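Local coordinates for fibrillarin-like rRNA/tRNA 2'-O-methyltransferase (Aeropyrum pernix, PDB 4DF3), which probably uses S-adenosyl-L-methionine to methylate ribose 2'-hydroxyls of rRNA and tRNA at sites chosen by a guide RNA within box C/D ribonucleoprotein particles, at residues G175-A184 and R222-V230. The protein carries 2 engineered substitutions. Residues are numbered along the deposited sequence; the frame is centred on the assembly and turned at random.
Sequences GGYMLMAIKA and RDHAMIYAV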
loop_
_atom_site.group_PDB
_atom_site.type_symbol
_atom_site.label_atom_id
_atom_site.label_comp_id
_atom_site.label_asym_id
_atom_site.label_seq_id
_atom_site.Cartn_x
_atom_site.Cartn_y
_atom_site.Cartn_z
ATOM N N GLY A 175 7.249 -14.365 -9.229
ATOM C CA GLY A 175 6.104 -13.642 -9.790
ATOM C C GLY A 175 5.407 -12.710 -8.803
ATOM O O GLY A 175 4.387 -12.128 -9.164
ATOM N N GLY A 176 5.930 -12.594 -7.573
ATOM C CA GLY A 176 5.368 -11.672 -6.590
ATOM C C GLY A 176 5.366 -10.241 -7.138
ATOM O O GLY A 176 6.212 -9.903 -7.944
ATOM N N TYR A 177 4.425 -9.426 -6.695
ATOM C CA TYR A 177 4.375 -8.041 -7.143
ATOM C C TYR A 177 5.193 -7.114 -6.255
ATOM O O TYR A 177 5.406 -7.379 -5.074
ATOM C CB TYR A 177 2.930 -7.576 -7.146
ATOM C CG TYR A 177 2.123 -7.720 -5.861
ATOM C CD1 TYR A 177 2.114 -6.699 -4.894
ATOM C CD2 TYR A 177 1.366 -8.939 -5.584
ATOM C CE1 TYR A 177 1.362 -6.793 -3.738
ATOM C CE2 TYR A 177 0.606 -9.040 -4.397
ATOM C CZ TYR A 177 0.631 -7.978 -3.470
ATOM O OH TYR A 177 -0.134 -8.053 -2.312
ATOM N N MET A 178 5.633 -6.005 -6.827
ATOM C CA MET A 178 6.404 -5.010 -6.073
ATOM C C MET A 178 5.795 -3.678 -6.396
ATOM O O MET A 178 5.661 -3.303 -7.595
ATOM C CB MET A 178 7.884 -5.037 -6.591
ATOM C CG MET A 178 8.929 -4.251 -5.749
ATOM S SD MET A 178 8.663 -2.476 -5.823
ATOM C CE MET A 178 8.951 -2.187 -7.522
ATOM N N LEU A 179 5.306 -2.985 -5.364
ATOM C CA LEU A 179 4.790 -1.637 -5.539
ATOM C C LEU A 179 5.714 -0.738 -4.753
ATOM O O LEU A 179 5.986 -0.963 -3.561
ATOM C CB LEU A 179 3.380 -1.540 -4.954
ATOM C CG LEU A 179 2.296 -2.263 -5.782
ATOM C CD1 LEU A 179 1.049 -2.500 -4.849
ATOM C CD2 LEU A 179 1.904 -1.407 -7.036
ATOM N N MET A 180 6.205 0.281 -5.435
ATOM C CA MET A 180 7.206 1.231 -4.814
ATOM C C MET A 180 6.761 2.711 -5.044
ATOM O O MET A 180 6.535 3.134 -6.179
ATOM C CB MET A 180 8.659 1.026 -5.315
ATOM C CG MET A 180 9.640 1.861 -4.456
ATOM S SD MET A 180 11.338 1.590 -5.055
ATOM C CE MET A 180 11.545 2.724 -6.394
ATOM N N ALA A 181 6.513 3.431 -3.963
ATOM C CA ALA A 181 6.313 4.883 -4.061
ATOM C C ALA A 181 7.675 5.555 -4.241
ATOM O O ALA A 181 8.569 5.426 -3.398
ATOM C CB ALA A 181 5.662 5.396 -2.773
ATOM N N ILE A 182 7.812 6.324 -5.312
ATOM C CA ILE A 182 9.058 6.990 -5.659
ATOM C C ILE A 182 8.821 8.521 -5.742
ATOM O O ILE A 182 7.785 8.949 -6.275
ATOM C CB ILE A 182 9.590 6.441 -7.046
ATOM C CG1 ILE A 182 10.979 7.016 -7.345
ATOM C CG2 ILE A 182 8.647 6.660 -8.190
ATOM C CD1 ILE A 182 11.629 6.320 -8.610
ATOM N N LYS A 183 9.791 9.308 -5.248
ATOM C CA LYS A 183 9.752 10.756 -5.452
ATOM C C LYS A 183 9.851 10.995 -6.924
ATOM O O LYS A 183 10.767 10.495 -7.577
ATOM C CB LYS A 183 10.940 11.390 -4.711
ATOM C CG LYS A 183 10.667 12.777 -4.238
ATOM C CD LYS A 183 9.948 12.729 -2.865
ATOM C CE LYS A 183 9.626 14.111 -2.232
ATOM N NZ LYS A 183 10.604 15.223 -2.454
ATOM N N ALA A 184 8.889 11.728 -7.484
ATOM C CA ALA A 184 8.826 11.955 -8.880
ATOM C C ALA A 184 7.945 13.175 -9.168
ATOM O O ALA A 184 6.949 13.425 -8.479
ATOM C CB ALA A 184 8.189 10.710 -9.650
ATOM N N ARG A 222 1.517 15.198 -4.808
ATOM C CA ARG A 222 2.090 15.940 -5.926
ATOM C C ARG A 222 3.528 15.560 -6.210
ATOM O O ARG A 222 4.063 15.869 -7.266
ATOM C CB ARG A 222 2.059 17.444 -5.643
ATOM C CG ARG A 222 0.661 18.005 -5.534
ATOM C CD ARG A 222 0.720 19.475 -5.081
ATOM N NE ARG A 222 1.230 19.531 -3.704
ATOM C CZ ARG A 222 1.477 20.655 -3.031
ATOM N NH1 ARG A 222 1.286 21.832 -3.608
ATOM N NH2 ARG A 222 1.931 20.598 -1.793
ATOM N N ASP A 223 4.138 14.857 -5.264
ATOM C CA ASP A 223 5.568 14.633 -5.338
ATOM C C ASP A 223 6.003 13.179 -5.549
ATOM O O ASP A 223 7.177 12.912 -5.471
ATOM C CB ASP A 223 6.252 15.179 -4.095
ATOM C CG ASP A 223 6.043 16.642 -3.960
ATOM O OD1 ASP A 223 6.007 17.289 -5.009
ATOM O OD2 ASP A 223 5.871 17.141 -2.845
ATOM N N HIS A 224 5.077 12.277 -5.832
ATOM C CA HIS A 224 5.393 10.834 -5.947
ATOM C C HIS A 224 4.670 10.170 -7.115
ATOM O O HIS A 224 3.585 10.648 -7.525
ATOM C CB HIS A 224 5.008 10.088 -4.652
ATOM C CG HIS A 224 5.854 10.464 -3.480
ATOM N ND1 HIS A 224 5.570 11.533 -2.660
ATOM C CD2 HIS A 224 6.954 9.858 -2.954
ATOM C CE1 HIS A 224 6.486 11.599 -1.695
ATOM N NE2 HIS A 224 7.308 10.567 -1.831
ATOM N N ALA A 225 5.229 9.063 -7.591
ATOM C CA ALA A 225 4.561 8.173 -8.515
ATOM C C ALA A 225 4.543 6.826 -7.817
ATOM O O ALA A 225 5.340 6.570 -6.904
ATOM C CB ALA A 225 5.421 8.085 -9.830
ATOM N N MET A 226 3.709 5.935 -8.286
ATOM C CA MET A 226 3.732 4.520 -7.882
ATOM C C MET A 226 4.262 3.620 -8.986
ATOM O O MET A 226 3.700 3.616 -10.107
ATOM C CB MET A 226 2.301 4.154 -7.471
ATOM C CG MET A 226 2.157 2.630 -6.936
ATOM S SD MET A 226 3.031 2.524 -5.342
ATOM C CE MET A 226 1.768 3.333 -4.304
ATOM N N ILE A 227 5.359 2.907 -8.685
ATOM C CA ILE A 227 5.950 2.003 -9.676
ATOM C C ILE A 227 5.398 0.612 -9.350
ATOM O O ILE A 227 5.379 0.231 -8.182
ATOM C CB ILE A 227 7.470 1.952 -9.520
ATOM C CG1 ILE A 227 8.070 3.291 -9.958
ATOM C CG2 ILE A 227 8.063 0.798 -10.429
ATOM C CD1 ILE A 227 9.494 3.447 -9.483
ATOM N N TYR A 228 4.955 -0.115 -10.383
ATOM C CA TYR A 228 4.427 -1.465 -10.205
ATOM C C TYR A 228 5.259 -2.430 -11.067
ATOM O O TYR A 228 5.395 -2.229 -12.291
ATOM C CB TYR A 228 2.922 -1.470 -10.620
ATOM C CG TYR A 228 2.299 -2.792 -10.745
ATOM C CD1 TYR A 228 2.625 -3.838 -9.880
ATOM C CD2 TYR A 228 1.285 -3.003 -11.700
ATOM C CE1 TYR A 228 2.006 -5.071 -9.950
ATOM C CE2 TYR A 228 0.650 -4.247 -11.803
ATOM C CZ TYR A 228 1.021 -5.297 -10.936
ATOM O OH TYR A 228 0.376 -6.534 -11.012
ATOM N N ALA A 229 5.876 -3.428 -10.435
ATOM C CA ALA A 229 6.761 -4.340 -11.167
ATOM C C ALA A 229 6.488 -5.799 -10.717
ATOM O O ALA A 229 5.882 -6.037 -9.645
ATOM C CB ALA A 229 8.165 -3.970 -11.005
ATOM N N VAL A 230 6.834 -6.762 -11.571
ATOM C CA VAL A 230 6.634 -8.225 -11.276
ATOM C C VAL A 230 7.904 -8.970 -11.775
ATOM O O VAL A 230 8.700 -8.319 -12.520
ATOM C CB VAL A 230 5.379 -8.828 -11.962
ATOM C CG1 VAL A 230 4.111 -8.119 -11.553
ATOM C CG2 VAL A 230 5.539 -8.760 -13.504
#
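Met178, Met180 and Ile182 pair in turn with Ala229, Ile227 and Ala225 as antiparallel hydrogen-bonded pairs, joining strand 176-183, the last of the parallel strands, to 224-229, the reversed strand inserted between it and edge strand 211-216 in the seven-stranded sheet of the Rossmann-like methyltransferase fold. Both N-H and C=O of all six residues are used within this ladder; its straightest bond runs from Ile227 N to Met180 O (2.8 Å, 179° at the hydrogen). The ladder continues to Ala184 N, which reaches Asp223 O from 42° above the carbonyl plane, while Ala184 O is hydrogen-bonded to His216 NE2. The backbones of Tyr177 and Leu179 bond instead to strand 148-153, the other neighbour of 176-183; Ala181 bonds to Ala153 there, and its O takes Gln160 NE2.

On the face under helix 195-206, Ile227 CD1 nestles against Ile182 CG2 (3.6 Å) and Met180 CE. On the opposite face Leu179 CD2 lies against Tyr228 CB, and the Tyr228 hydroxyl is hydrogen-bonded to Glu72 OE2.

At the end nearer the bound S-adenosylmethionine, His224 CG stands anti to its carbonyl carbon (chi1 -68°), bringing CD2 to 3.5 Å from Ile182 O and NE2 beside Lys183 CD. Asp221 OD1 is hydrogen-bonded to ND1 and also to Asp223 N. With an alanine in place of His224, Asp221 would probably keep its bond to Asp223 N but lose the imidazole, and the Lys183 chain would be freer to turn. That chain bends at chi2, setting CE 4.0 Å from Asp223 CB.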